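Local coordinates for Slr1438 protein (Synechocystis sp., PDB 3K25) that probably binds carbohydrate and may act as an isomerase of the aldose 1-epimerase family, its exact function being unestablished, at residues S59-I64 with H164-C169; I179-Y184 with T211-P216; S203-L208 with V241-A246; A218-P223 with D249-E254. All coordinates share one frame; numbering follows the deposited sequence.

In the fold
The four contacts show how a β-sandwich of the galactose mutarotase type is assembled, within sheets and between them. Contact 1 comes first in the chain, joining a loop to strand 157-168. The others follow: contact 2 alternates with contact 3, and contact 3 with contact 4. Strands 205-210 and 239-245 pair in contact 3; strand 239-245 then neighbours 250-256, which neighbours 157-168, so contacts 1, 3 and 4 reach one sheet with centres 11 to 13 Å apart. Contact 4 joins that sheet to the one holding strand 217-222. Contact 2, its centre about 22 Å from that of contact 1, joins at the surface a turn before strand 183-186 of the former sheet to the loop before 217-222.

Contact 1: S59-I64 with H164-C169; sequences SVRGGI and HPYFFC
The loop before strand 66-67 meets strand 157-168 where the backbone of R61 and G62 passes over the Y166 ring and G63 meets its edge. G62 CA sits 3.5 Å from the centroid of the Y166 ring, 25° off its normal, in a CH-pi contact, and the amide N of the same glycine lies over that face. Y166 CG lies anti to its own carbonyl carbon (chi1 -71°), which carries the ring under the loop. G63 O stands at the ring's edge, near its plane, and accepts the backbone hydrogen bond from Y166 N at 2.9 Å. P165 CA adds a weaker C-H...O approach to this G63 O at 3.5 Å. The junction belongs to the β-sandwich of the aldose 1-epimerase family, here at a buried part of the branched sheet that holds strand 157-168, where Y250 also meets Y166 edge-to-face. Both glycines suit the path: G62 has backbone angles at which a CB would jam against the preceding carbonyl, and G63 has positive phi. Replacing Y166 by an alanine would probably leave the G62 backbone without the ring beneath it and open a gap beside Y250. Farther along, I64 CG2 touches P165 CB at 4.1 Å. At the phenol end, R61 NH1 comes within 3.8 Å of Y166 OH, its guanidinium plane only 18° from that of the ring, a proximity and not a hydrogen bond.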
loop_
_atom_site.group_PDB
_atom_site.type_symbol
_atom_site.label_atom_id
_atom_site.label_comp_id
_atom_site.label_asym_id
_atom_site.label_seq_id
_atom_site.Cartn_x
_atom_site.Cartn_y
_atom_site.Cartn_z
ATOM N N SER A 59 -8.279 -5.222 10.808
ATOM C CA SER A 59 -7.349 -4.690 9.828
ATOM C C SER A 59 -8.047 -4.716 8.486
ATOM O O SER A 59 -8.831 -5.619 8.203
ATOM C CB SER A 59 -6.094 -5.553 9.754
ATOM O OG SER A 59 -6.401 -6.832 9.224
ATOM N N VAL A 60 -7.768 -3.724 7.658
ATOM C CA VAL A 60 -8.400 -3.671 6.357
ATOM C C VAL A 60 -7.804 -4.735 5.452
ATOM O O VAL A 60 -6.591 -4.937 5.438
ATOM C CB VAL A 60 -8.250 -2.266 5.714
ATOM C CG1 VAL A 60 -6.841 -1.727 5.942
ATOM C CG2 VAL A 60 -8.545 -2.348 4.230
ATOM N N ARG A 61 -8.683 -5.423 4.723
ATOM C CA ARG A 61 -8.311 -6.473 3.775
ATOM C C ARG A 61 -8.849 -6.076 2.420
ATOM O O ARG A 61 -10.005 -6.348 2.095
ATOM C CB ARG A 61 -8.930 -7.813 4.160
ATOM C CG ARG A 61 -8.240 -8.520 5.292
ATOM C CD ARG A 61 -7.119 -9.427 4.808
ATOM N NE ARG A 61 -6.416 -10.015 5.945
ATOM C CZ ARG A 61 -5.612 -9.330 6.757
ATOM N NH1 ARG A 61 -5.400 -8.034 6.548
ATOM N NH2 ARG A 61 -5.045 -9.933 7.799
ATOM N N GLY A 62 -8.005 -5.431 1.632
ATOM C CA GLY A 62 -8.418 -5.002 0.315
ATOM C C GLY A 62 -7.996 -3.563 0.162
ATOM O O GLY A 62 -7.424 -2.997 1.084
ATOM N N GLY A 63 -8.272 -2.966 -0.988
ATOM C CA GLY A 63 -7.878 -1.588 -1.180
ATOM C C GLY A 63 -6.368 -1.431 -1.245
ATOM O O GLY A 63 -5.646 -2.362 -1.632
ATOM N N ILE A 64 -5.884 -0.256 -0.851
ATOM C CA ILE A 64 -4.461 0.019 -0.895
ATOM C C ILE A 64 -3.919 0.566 0.426
ATOM O O ILE A 64 -3.715 1.775 0.587
ATOM C CB ILE A 64 -4.150 0.999 -2.033
ATOM C CG1 ILE A 64 -4.823 0.514 -3.318
ATOM C CG2 ILE A 64 -2.645 1.068 -2.259
ATOM C CD1 ILE A 64 -4.706 1.474 -4.467
ATOM N N HIS A 164 0.293 -1.412 -0.142
ATOM C CA HIS A 164 -0.154 -2.792 -0.114
ATOM C C HIS A 164 -1.410 -3.031 -0.965
ATOM O O HIS A 164 -2.415 -3.556 -0.474
ATOM C CB HIS A 164 -0.403 -3.121 1.366
ATOM C CG HIS A 164 -0.667 -4.562 1.652
ATOM N ND1 HIS A 164 -0.151 -5.194 2.762
ATOM C CD2 HIS A 164 -1.452 -5.473 1.030
ATOM C CE1 HIS A 164 -0.611 -6.432 2.814
ATOM N NE2 HIS A 164 -1.403 -6.627 1.774
ATOM N N PRO A 165 -1.364 -2.679 -2.258
ATOM C CA PRO A 165 -2.545 -2.882 -3.108
ATOM C C PRO A 165 -3.042 -4.323 -3.229
ATOM O O PRO A 165 -2.259 -5.258 -3.417
ATOM C CB PRO A 165 -2.100 -2.323 -4.459
ATOM C CG PRO A 165 -0.644 -2.698 -4.492
ATOM C CD PRO A 165 -0.186 -2.322 -3.072
ATOM N N TYR A 166 -4.359 -4.479 -3.121
ATOM C CA TYR A 166 -5.022 -5.773 -3.263
ATOM C C TYR A 166 -5.703 -5.783 -4.631
ATOM O O TYR A 166 -6.827 -5.294 -4.762
ATOM C CB TYR A 166 -6.102 -5.944 -2.203
ATOM C CG TYR A 166 -5.600 -6.156 -0.802
ATOM C CD1 TYR A 166 -5.628 -7.420 -0.224
ATOM C CD2 TYR A 166 -5.151 -5.085 -0.034
ATOM C CE1 TYR A 166 -5.235 -7.617 1.083
ATOM C CE2 TYR A 166 -4.752 -5.265 1.280
ATOM C CZ TYR A 166 -4.800 -6.536 1.839
ATOM O OH TYR A 166 -4.447 -6.725 3.158
ATOM N N PHE A 167 -5.035 -6.323 -5.647
ATOM C CA PHE A 167 -5.627 -6.367 -6.978
ATOM C C PHE A 167 -6.594 -7.531 -7.127
ATOM O O PHE A 167 -6.314 -8.647 -6.661
ATOM C CB PHE A 167 -4.532 -6.452 -8.018
ATOM C CG PHE A 167 -3.610 -5.277 -7.992
ATOM C CD1 PHE A 167 -4.082 -4.009 -8.314
ATOM C CD2 PHE A 167 -2.269 -5.431 -7.641
ATOM C CE1 PHE A 167 -3.243 -2.914 -8.292
ATOM C CE2 PHE A 167 -1.415 -4.342 -7.615
ATOM C CZ PHE A 167 -1.900 -3.072 -7.944
ATOM N N PHE A 168 -7.741 -7.260 -7.759
ATOM C CA PHE A 168 -8.771 -8.282 -7.952
ATOM C C PHE A 168 -8.187 -9.398 -8.784
ATOM O O PHE A 168 -7.515 -9.151 -9.779
ATOM C CB PHE A 168 -10.002 -7.698 -8.656
ATOM C CG PHE A 168 -11.173 -8.659 -8.740
ATOM C CD1 PHE A 168 -11.744 -9.189 -7.582
ATOM C CD2 PHE A 168 -11.705 -9.030 -9.975
ATOM C CE1 PHE A 168 -12.828 -10.074 -7.651
ATOM C CE2 PHE A 168 -12.787 -9.912 -10.051
ATOM C CZ PHE A 168 -13.347 -10.434 -8.885
ATOM N N CYS A 169 -8.452 -10.630 -8.378
ATOM C CA CYS A 169 -7.909 -11.762 -9.095
ATOM C C CYS A 169 -8.612 -13.052 -8.692
ATOM O O CYS A 169 -8.360 -13.591 -7.615
ATOM C CB CYS A 169 -6.422 -11.863 -8.786
ATOM S SG CYS A 169 -5.544 -13.033 -9.816
#

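Contact 2: I179-Y184 with T211-P216; sequences IPANDY and TQISQP
P180 and S214 provide the polar part of this surface contact, in which the turn at 179-181 meets the loop between strands 205-210 and 217-222. S214 N donates to P180 O at 2.7 Å, with an N-H...O angle of 153° and the donor somewhat tilted from the carbonyl plane. The serine hydroxyl adds a second, weak bond to the same oxygen, S214 OG lying 3.4 Å from P180 O; with chi1 at 55° it sits between its own backbone N and carbonyl carbon, turned back to where the main-chain bond already lies.

Carbon donors form a second group. I213 CA approaches P180 O at 2.9 Å, while A181 CA faces Q212 O at 3.6 Å, the two segments running in roughly opposite senses.

Apolar touches make up the third. The proline ring meets the loop through CG, 4.0 Å from I213 CB, and through CB, which rests on Q215 CB; the proline and glutamine side chains cross at about a right angle before the rest of the glutamine leads away. A181 CB and I213 CG2 are more distant, at 4.4 Å. Beneath, P180 and I213 both rest on L240 of strand 239-245.

P180 is the centre of an inverse gamma turn, closed by a weak bond from A181 N to I179 O. Its carbonyl is the shared acceptor for both donors of S214, the hydroxyl only weakly, so the polar link between turn and loop converges on one oxygen.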
loop_
_atom_site.group_PDB
_atom_site.type_symbol
_atom_site.label_atom_id
_atom_site.label_comp_id
_atom_site.label_asym_id
_atom_site.label_seq_id
_atom_site.Cartn_x
_atom_site.Cartn_y
_atom_site.Cartn_z
ATOM N N ILE A 179 7.942 -10.204 -12.607
ATOM C CA ILE A 179 8.646 -9.607 -11.485
ATOM C C ILE A 179 10.135 -9.598 -11.844
ATOM O O ILE A 179 10.697 -10.632 -12.188
ATOM C CB ILE A 179 8.407 -10.442 -10.230
ATOM C CG1 ILE A 179 6.894 -10.618 -10.033
ATOM C CG2 ILE A 179 9.074 -9.786 -9.030
ATOM C CD1 ILE A 179 6.506 -11.644 -8.972
ATOM N N PRO A 180 10.788 -8.425 -11.770
ATOM C CA PRO A 180 12.212 -8.243 -12.089
ATOM C C PRO A 180 13.191 -8.652 -10.997
ATOM O O PRO A 180 13.903 -7.820 -10.434
ATOM C CB PRO A 180 12.296 -6.761 -12.407
ATOM C CG PRO A 180 11.344 -6.184 -11.388
ATOM C CD PRO A 180 10.158 -7.137 -11.422
ATOM N N ALA A 181 13.227 -9.945 -10.717
ATOM C CA ALA A 181 14.116 -10.506 -9.710
ATOM C C ALA A 181 14.557 -11.897 -10.138
ATOM O O ALA A 181 14.084 -12.431 -11.135
ATOM C CB ALA A 181 13.406 -10.584 -8.373
ATOM N N ASN A 182 15.460 -12.491 -9.371
ATOM C CA ASN A 182 15.947 -13.823 -9.677
ATOM C C ASN A 182 15.727 -14.735 -8.487
ATOM O O ASN A 182 15.845 -15.952 -8.594
ATOM C CB ASN A 182 17.435 -13.770 -10.034
ATOM C CG ASN A 182 17.691 -13.095 -11.375
ATOM O OD1 ASN A 182 17.047 -13.412 -12.375
ATOM N ND2 ASN A 182 18.642 -12.168 -11.402
ATOM N N ASP A 183 15.398 -14.130 -7.350
ATOM C CA ASP A 183 15.166 -14.869 -6.116
ATOM C C ASP A 183 14.146 -14.145 -5.257
ATOM O O ASP A 183 13.942 -12.946 -5.409
ATOM C CB ASP A 183 16.462 -14.985 -5.318
ATOM C CG ASP A 183 17.526 -15.773 -6.039
ATOM O OD1 ASP A 183 17.292 -16.976 -6.292
ATOM O OD2 ASP A 183 18.591 -15.193 -6.349
ATOM N N TYR A 184 13.505 -14.875 -4.354
ATOM C CA TYR A 184 12.547 -14.260 -3.451
ATOM C C TYR A 184 12.705 -14.830 -2.047
ATOM O O TYR A 184 13.475 -15.761 -1.824
ATOM C CB TYR A 184 11.105 -14.442 -3.948
ATOM C CG TYR A 184 10.590 -15.862 -3.993
ATOM C CD1 TYR A 184 10.626 -16.603 -5.173
ATOM C CD2 TYR A 184 10.020 -16.450 -2.866
ATOM C CE1 TYR A 184 10.099 -17.896 -5.228
ATOM C CE2 TYR A 184 9.492 -17.741 -2.910
ATOM C CZ TYR A 184 9.532 -18.457 -4.093
ATOM O OH TYR A 184 9.001 -19.726 -4.140
ATOM N N THR A 211 13.550 -8.751 -2.581
ATOM C CA THR A 211 14.289 -7.567 -2.174
ATOM C C THR A 211 15.437 -7.185 -3.100
ATOM O O THR A 211 16.218 -6.284 -2.777
ATOM C CB THR A 211 14.844 -7.728 -0.746
ATOM O OG1 THR A 211 15.801 -8.793 -0.720
ATOM C CG2 THR A 211 13.712 -8.044 0.231
ATOM N N GLN A 212 15.534 -7.856 -4.247
ATOM C CA GLN A 212 16.590 -7.590 -5.230
ATOM C C GLN A 212 15.956 -7.507 -6.614
ATOM O O GLN A 212 15.856 -8.509 -7.324
ATOM C CB GLN A 212 17.620 -8.719 -5.206
ATOM C CG GLN A 212 18.910 -8.419 -5.944
ATOM C CD GLN A 212 19.702 -7.308 -5.291
ATOM O OE1 GLN A 212 19.925 -7.323 -4.079
ATOM N NE2 GLN A 212 20.137 -6.339 -6.090
ATOM N N ILE A 213 15.532 -6.307 -6.998
ATOM C CA ILE A 213 14.871 -6.118 -8.288
ATOM C C ILE A 213 15.690 -5.324 -9.287
ATOM O O ILE A 213 16.439 -4.420 -8.910
ATOM C CB ILE A 213 13.484 -5.441 -8.108
ATOM C CG1 ILE A 213 13.632 -4.090 -7.395
ATOM C CG2 ILE A 213 12.557 -6.375 -7.332
ATOM C CD1 ILE A 213 12.325 -3.389 -7.141
ATOM N N SER A 214 15.524 -5.657 -10.564
ATOM C CA SER A 214 16.268 -5.008 -11.639
ATOM C C SER A 214 15.467 -4.026 -12.492
ATOM O O SER A 214 15.958 -3.532 -13.512
ATOM C CB SER A 214 16.869 -6.078 -12.548
ATOM O OG SER A 214 15.870 -6.966 -13.018
ATOM N N GLN A 215 14.238 -3.746 -12.078
ATOM C CA GLN A 215 13.370 -2.838 -12.820
ATOM C C GLN A 215 12.514 -2.018 -11.872
ATOM O O GLN A 215 12.066 -2.515 -10.845
ATOM C CB GLN A 215 12.439 -3.627 -13.743
ATOM C CG GLN A 215 13.078 -4.237 -14.976
ATOM C CD GLN A 215 12.982 -3.326 -16.174
ATOM O OE1 GLN A 215 13.678 -2.319 -16.255
ATOM N NE2 GLN A 215 12.100 -3.664 -17.107
ATOM N N PRO A 216 12.275 -0.747 -12.206
ATOM C CA PRO A 216 11.452 0.110 -11.354
ATOM C C PRO A 216 9.974 -0.156 -11.666
ATOM O O PRO A 216 9.134 0.743 -11.579
ATOM C CB PRO A 216 11.891 1.505 -11.768
ATOM C CG PRO A 216 12.088 1.336 -13.258
ATOM C CD PRO A 216 12.844 0.017 -13.333
#

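Contact 3: S203-L208 with V241-A246; sequences SPELDL and VLWTVA
W243 reaches across the strand pair and sets the edge of its six-membered ring against E205, whose CG lies 3.5 Å from W243 CZ3. The glutamate gets there by an extended chain, its CG anti to the backbone N (chi1 173°), though the position of its carboxylate end is doubtful. From the other side of L206, D207 OD2 approaches W243 CE3 obliquely at 3.6 Å, the carboxylate and ring planes 57° apart. These side chains share one sheet face with V245, and the indole also meets the rings of H164 and Y250. An alanine in place of W243 is likely to leave the E205 chain without the ring edge beside it and D207 without its aromatic neighbour. On the opposite face L208 and L242 lie side by side, pointing the same way, with L208 CD2 3.6 Å from L242 CD2. There too T244 CG2 touches L206 CB, and the T244 hydroxyl is hydrogen-bonded to K172. Between the faces runs an antiparallel β ladder of strands 205-210 and 239-245. L208 and L242 form a reciprocal hydrogen-bonded pair, with L242 N to L208 O at 2.7 Å. L206 N reaches T244 O at 3.0 Å, the return bond being weak, and A246 N to P204 O, at 2.8 Å, closes the end. The chemistry thus divides by face, acidic side chains beside an indole on one and mostly aliphatic groups on the other.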
loop_
_atom_site.group_PDB
_atom_site.type_symbol
_atom_site.label_atom_id
_atom_site.label_comp_id
_atom_site.label_asym_id
_atom_site.label_seq_id
_atom_site.Cartn_x
_atom_site.Cartn_y
_atom_site.Cartn_z
ATOM N N SER A 203 -1.455 -21.795 -5.006
ATOM C CA SER A 203 -0.971 -22.386 -3.759
ATOM C C SER A 203 -1.776 -21.878 -2.567
ATOM O O SER A 203 -2.378 -20.810 -2.632
ATOM C CB SER A 203 0.507 -22.047 -3.552
ATOM O OG SER A 203 0.892 -22.279 -2.205
ATOM N N PRO A 204 -1.791 -22.636 -1.457
ATOM C CA PRO A 204 -2.535 -22.237 -0.260
ATOM C C PRO A 204 -2.201 -20.826 0.210
ATOM O O PRO A 204 -3.087 -20.074 0.618
ATOM C CB PRO A 204 -2.130 -23.297 0.757
ATOM C CG PRO A 204 -1.956 -24.505 -0.093
ATOM C CD PRO A 204 -1.169 -23.957 -1.260
ATOM N N GLU A 205 -0.922 -20.472 0.153
ATOM C CA GLU A 205 -0.487 -19.146 0.570
ATOM C C GLU A 205 0.903 -18.808 0.046
ATOM O O GLU A 205 1.842 -19.585 0.196
ATOM C CB GLU A 205 -0.509 -19.039 2.095
ATOM C CG GLU A 205 0.098 -17.753 2.634
ATOM C CD GLU A 205 -0.096 -17.595 4.133
ATOM O OE1 GLU A 205 0.115 -18.577 4.872
ATOM O OE2 GLU A 205 -0.452 -16.487 4.579
ATOM N N LEU A 206 1.014 -17.642 -0.577
ATOM C CA LEU A 206 2.270 -17.158 -1.131
ATOM C C LEU A 206 2.597 -15.795 -0.510
ATOM O O LEU A 206 1.866 -14.819 -0.703
ATOM C CB LEU A 206 2.148 -17.030 -2.654
ATOM C CG LEU A 206 2.919 -18.001 -3.562
ATOM C CD1 LEU A 206 2.587 -19.432 -3.202
ATOM C CD2 LEU A 206 2.576 -17.725 -5.021
ATOM N N ASP A 207 3.681 -15.727 0.254
ATOM C CA ASP A 207 4.078 -14.477 0.892
ATOM C C ASP A 207 5.531 -14.231 0.529
ATOM O O ASP A 207 6.423 -14.406 1.357
ATOM C CB ASP A 207 3.923 -14.586 2.414
ATOM C CG ASP A 207 4.024 -13.239 3.116
ATOM O OD1 ASP A 207 5.098 -12.597 3.072
ATOM O OD2 ASP A 207 3.020 -12.813 3.717
ATOM N N LEU A 208 5.759 -13.816 -0.712
ATOM C CA LEU A 208 7.108 -13.593 -1.214
ATOM C C LEU A 208 7.631 -12.150 -1.202
ATOM O O LEU A 208 6.934 -11.205 -1.592
ATOM C CB LEU A 208 7.218 -14.154 -2.638
ATOM C CG LEU A 208 6.598 -15.530 -2.952
ATOM C CD1 LEU A 208 6.674 -16.457 -1.737
ATOM C CD2 LEU A 208 5.149 -15.344 -3.365
ATOM N N VAL A 241 6.854 -7.056 -2.889
ATOM C CA VAL A 241 6.215 -8.108 -2.108
ATOM C C VAL A 241 4.983 -8.676 -2.818
ATOM O O VAL A 241 4.231 -7.942 -3.468
ATOM C CB VAL A 241 5.797 -7.575 -0.706
ATOM C CG1 VAL A 241 4.928 -8.605 0.015
ATOM C CG2 VAL A 241 7.039 -7.253 0.128
ATOM N N LEU A 242 4.785 -9.988 -2.703
ATOM C CA LEU A 242 3.631 -10.630 -3.324
ATOM C C LEU A 242 2.856 -11.438 -2.283
ATOM O O LEU A 242 3.388 -12.372 -1.702
ATOM C CB LEU A 242 4.088 -11.517 -4.474
ATOM C CG LEU A 242 2.922 -12.026 -5.313
ATOM C CD1 LEU A 242 3.325 -12.073 -6.780
ATOM C CD2 LEU A 242 2.484 -13.391 -4.790
ATOM N N TRP A 243 1.600 -11.058 -2.054
ATOM C CA TRP A 243 0.719 -11.685 -1.059
ATOM C C TRP A 243 -0.515 -12.274 -1.739
ATOM O O TRP A 243 -1.110 -11.654 -2.621
ATOM C CB TRP A 243 0.303 -10.610 -0.046
ATOM C CG TRP A 243 -0.734 -10.958 1.036
ATOM C CD1 TRP A 243 -1.726 -10.122 1.521
ATOM C CD2 TRP A 243 -0.785 -12.132 1.848
ATOM N NE1 TRP A 243 -2.371 -10.705 2.584
ATOM C CE2 TRP A 243 -1.817 -11.938 2.807
ATOM C CE3 TRP A 243 -0.060 -13.326 1.870
ATOM C CZ2 TRP A 243 -2.132 -12.893 3.769
ATOM C CZ3 TRP A 243 -0.375 -14.275 2.830
ATOM C CH2 TRP A 243 -1.404 -14.051 3.767
ATOM N N THR A 244 -0.900 -13.474 -1.328
ATOM C CA THR A 244 -2.073 -14.126 -1.895
ATOM C C THR A 244 -2.394 -15.396 -1.120
ATOM O O THR A 244 -1.493 -16.080 -0.640
ATOM C CB THR A 244 -1.862 -14.470 -3.388
ATOM O OG1 THR A 244 -2.998 -15.194 -3.877
ATOM C CG2 THR A 244 -0.613 -15.308 -3.577
ATOM N N VAL A 245 -3.680 -15.696 -0.980
ATOM C CA VAL A 245 -4.096 -16.892 -0.255
ATOM C C VAL A 245 -5.234 -17.627 -0.951
ATOM O O VAL A 245 -6.069 -17.022 -1.640
ATOM C CB VAL A 245 -4.557 -16.561 1.193
ATOM C CG1 VAL A 245 -3.482 -15.771 1.919
ATOM C CG2 VAL A 245 -5.868 -15.799 1.163
ATOM N N ALA A 246 -5.257 -18.943 -0.763
ATOM C CA ALA A 246 -6.288 -19.786 -1.348
ATOM C C ALA A 246 -7.661 -19.271 -0.913
ATOM O O ALA A 246 -7.882 -19.000 0.271
ATOM C CB ALA A 246 -6.094 -21.233 -0.888
#

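Contact 4: A218-P223 with D249-E254; sequences AHFIDP and DYLCLE
F220 receives L251 on one face of its ring: L251 CD2 stands 4.2 Å from the centroid of the F220 ring, only 9° off the normal, a CH-pi contact almost over the centre. L253 comes to the same phenyl from another direction, its CD2 lying 4.3 Å from F220 CD2 at the ring edge. A218 CB is 4.1 Å from L253 CD2, and the backbone N of H219 is 3.9 Å from the same methyl. A single branch of L253 is therefore set among three consecutive residues of strand 217-222. With L253 CG anti to its backbone N (chi1 -165°), the leucine extends across to that strand. The side chains that meet are all apolar, and the two segments share no hydrogen bond.

What holds the partners in place lies one shell out. Backbone hydrogen bonds tie A218 to V231, F220 to I229 and L251 to F167, whose own side chain touches both F220 and L253.

The two strand segments are nearly antiparallel, 160° between their directions, yet their axes come no closer than 8.6 Å, the distance of layers and not of paired strands. Strand 217-222 lies between 227-233 and 176-178 in one sheet, and strand 250-256 between 157-168 and 239-245 in the other, so L251, L253 and F220 form part of the apolar layer between the two sheets.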
loop_
_atom_site.group_PDB
_atom_site.type_symbol
_atom_site.label_atom_id
_atom_site.label_comp_id
_atom_site.label_asym_id
_atom_site.label_seq_id
_atom_site.Cartn_x
_atom_site.Cartn_y
_atom_site.Cartn_z
ATOM N N ALA A 218 6.819 -3.665 -12.451
ATOM C CA ALA A 218 6.388 -5.063 -12.397
ATOM C C ALA A 218 4.906 -5.119 -12.814
ATOM O O ALA A 218 4.194 -4.114 -12.746
ATOM C CB ALA A 218 6.564 -5.609 -10.982
ATOM N N HIS A 219 4.441 -6.285 -13.249
ATOM C CA HIS A 219 3.052 -6.405 -13.665
ATOM C C HIS A 219 2.621 -7.852 -13.746
ATOM O O HIS A 219 3.413 -8.760 -13.506
ATOM C CB HIS A 219 2.836 -5.728 -15.031
ATOM C CG HIS A 219 3.360 -6.512 -16.197
ATOM N ND1 HIS A 219 2.802 -7.706 -16.606
ATOM C CD2 HIS A 219 4.385 -6.268 -17.049
ATOM C CE1 HIS A 219 3.460 -8.162 -17.657
ATOM N NE2 HIS A 219 4.425 -7.308 -17.947
ATOM N N PHE A 220 1.348 -8.057 -14.057
ATOM C CA PHE A 220 0.803 -9.401 -14.205
ATOM C C PHE A 220 -0.376 -9.325 -15.161
ATOM O O PHE A 220 -1.082 -8.316 -15.220
ATOM C CB PHE A 220 0.384 -9.991 -12.852
ATOM C CG PHE A 220 -0.884 -9.421 -12.294
ATOM C CD1 PHE A 220 -2.125 -9.936 -12.679
ATOM C CD2 PHE A 220 -0.845 -8.390 -11.356
ATOM C CE1 PHE A 220 -3.315 -9.438 -12.131
ATOM C CE2 PHE A 220 -2.030 -7.881 -10.801
ATOM C CZ PHE A 220 -3.267 -8.409 -11.191
ATOM N N ILE A 221 -0.567 -10.388 -15.928
ATOM C CA ILE A 221 -1.639 -10.417 -16.907
ATOM C C ILE A 221 -2.625 -11.541 -16.625
ATOM O O ILE A 221 -2.239 -12.704 -16.498
ATOM C CB ILE A 221 -1.052 -10.563 -18.336
ATOM C CG1 ILE A 221 0.048 -9.513 -18.537
ATOM C CG2 ILE A 221 -2.153 -10.382 -19.387
ATOM C CD1 ILE A 221 0.749 -9.581 -19.875
ATOM N N ASP A 222 -3.895 -11.173 -16.502
ATOM C CA ASP A 222 -4.951 -12.141 -16.251
ATOM C C ASP A 222 -5.807 -12.272 -17.503
ATOM O O ASP A 222 -6.576 -11.370 -17.843
ATOM C CB ASP A 222 -5.818 -11.705 -15.068
ATOM C CG ASP A 222 -6.985 -12.645 -14.830
ATOM O OD1 ASP A 222 -6.788 -13.877 -14.940
ATOM O OD2 ASP A 222 -8.095 -12.160 -14.525
ATOM N N PRO A 223 -5.663 -13.394 -18.223
ATOM C CA PRO A 223 -6.432 -13.629 -19.444
ATOM C C PRO A 223 -7.929 -13.707 -19.176
ATOM O O PRO A 223 -8.723 -13.104 -19.896
ATOM C CB PRO A 223 -5.863 -14.948 -19.962
ATOM C CG PRO A 223 -4.447 -14.902 -19.501
ATOM C CD PRO A 223 -4.609 -14.413 -18.077
ATOM N N ASP A 249 -10.070 -13.776 -3.403
ATOM C CA ASP A 249 -9.721 -13.378 -4.762
ATOM C C ASP A 249 -8.932 -12.080 -4.955
ATOM O O ASP A 249 -9.442 -11.100 -5.510
ATOM C CB ASP A 249 -10.992 -13.334 -5.627
ATOM C CG ASP A 249 -11.649 -14.701 -5.773
ATOM O OD1 ASP A 249 -10.966 -15.648 -6.222
ATOM O OD2 ASP A 249 -12.847 -14.831 -5.442
ATOM N N TYR A 250 -7.675 -12.090 -4.521
ATOM C CA TYR A 250 -6.811 -10.926 -4.670
ATOM C C TYR A 250 -5.342 -11.314 -4.781
ATOM O O TYR A 250 -4.908 -12.339 -4.249
ATOM C CB TYR A 250 -6.986 -9.960 -3.488
ATOM C CG TYR A 250 -6.519 -10.474 -2.133
ATOM C CD1 TYR A 250 -7.436 -10.903 -1.175
ATOM C CD2 TYR A 250 -5.162 -10.481 -1.798
ATOM C CE1 TYR A 250 -7.016 -11.319 0.090
ATOM C CE2 TYR A 250 -4.729 -10.898 -0.535
ATOM C CZ TYR A 250 -5.664 -11.311 0.405
ATOM O OH TYR A 250 -5.252 -11.677 1.667
ATOM N N LEU A 251 -4.579 -10.484 -5.476
ATOM C CA LEU A 251 -3.153 -10.716 -5.634
ATOM C C LEU A 251 -2.449 -9.398 -5.338
ATOM O O LEU A 251 -2.646 -8.409 -6.037
ATOM C CB LEU A 251 -2.832 -11.172 -7.059
ATOM C CG LEU A 251 -1.356 -11.413 -7.385
ATOM C CD1 LEU A 251 -0.797 -12.491 -6.482
ATOM C CD2 LEU A 251 -1.214 -11.814 -8.839
ATOM N N CYS A 252 -1.638 -9.384 -4.287
ATOM C CA CYS A 252 -0.914 -8.179 -3.909
ATOM C C CYS A 252 0.478 -8.130 -4.552
ATOM O O CYS A 252 1.279 -9.043 -4.403
ATOM C CB CYS A 252 -0.777 -8.099 -2.376
ATOM S SG CYS A 252 -2.339 -8.101 -1.406
ATOM N N LEU A 253 0.741 -7.065 -5.293
ATOM C CA LEU A 253 2.033 -6.850 -5.928
ATOM C C LEU A 253 2.398 -5.523 -5.277
ATOM O O LEU A 253 2.042 -4.460 -5.779
ATOM C CB LEU A 253 1.861 -6.692 -7.438
ATOM C CG LEU A 253 3.146 -6.811 -8.253
ATOM C CD1 LEU A 253 3.835 -8.104 -7.889
ATOM C CD2 LEU A 253 2.834 -6.778 -9.743
ATOM N N GLU A 254 3.101 -5.597 -4.153
ATOM C CA GLU A 254 3.417 -4.413 -3.368
ATOM C C GLU A 254 4.825 -3.807 -3.367
ATOM O O GLU A 254 5.825 -4.493 -3.126
ATOM C CB GLU A 254 3.010 -4.679 -1.909
ATOM C CG GLU A 254 2.106 -5.886 -1.723
ATOM C CD GLU A 254 2.059 -6.365 -0.286
ATOM O OE1 GLU A 254 1.454 -7.433 -0.018
ATOM O OE2 GLU A 254 2.627 -5.673 0.583
#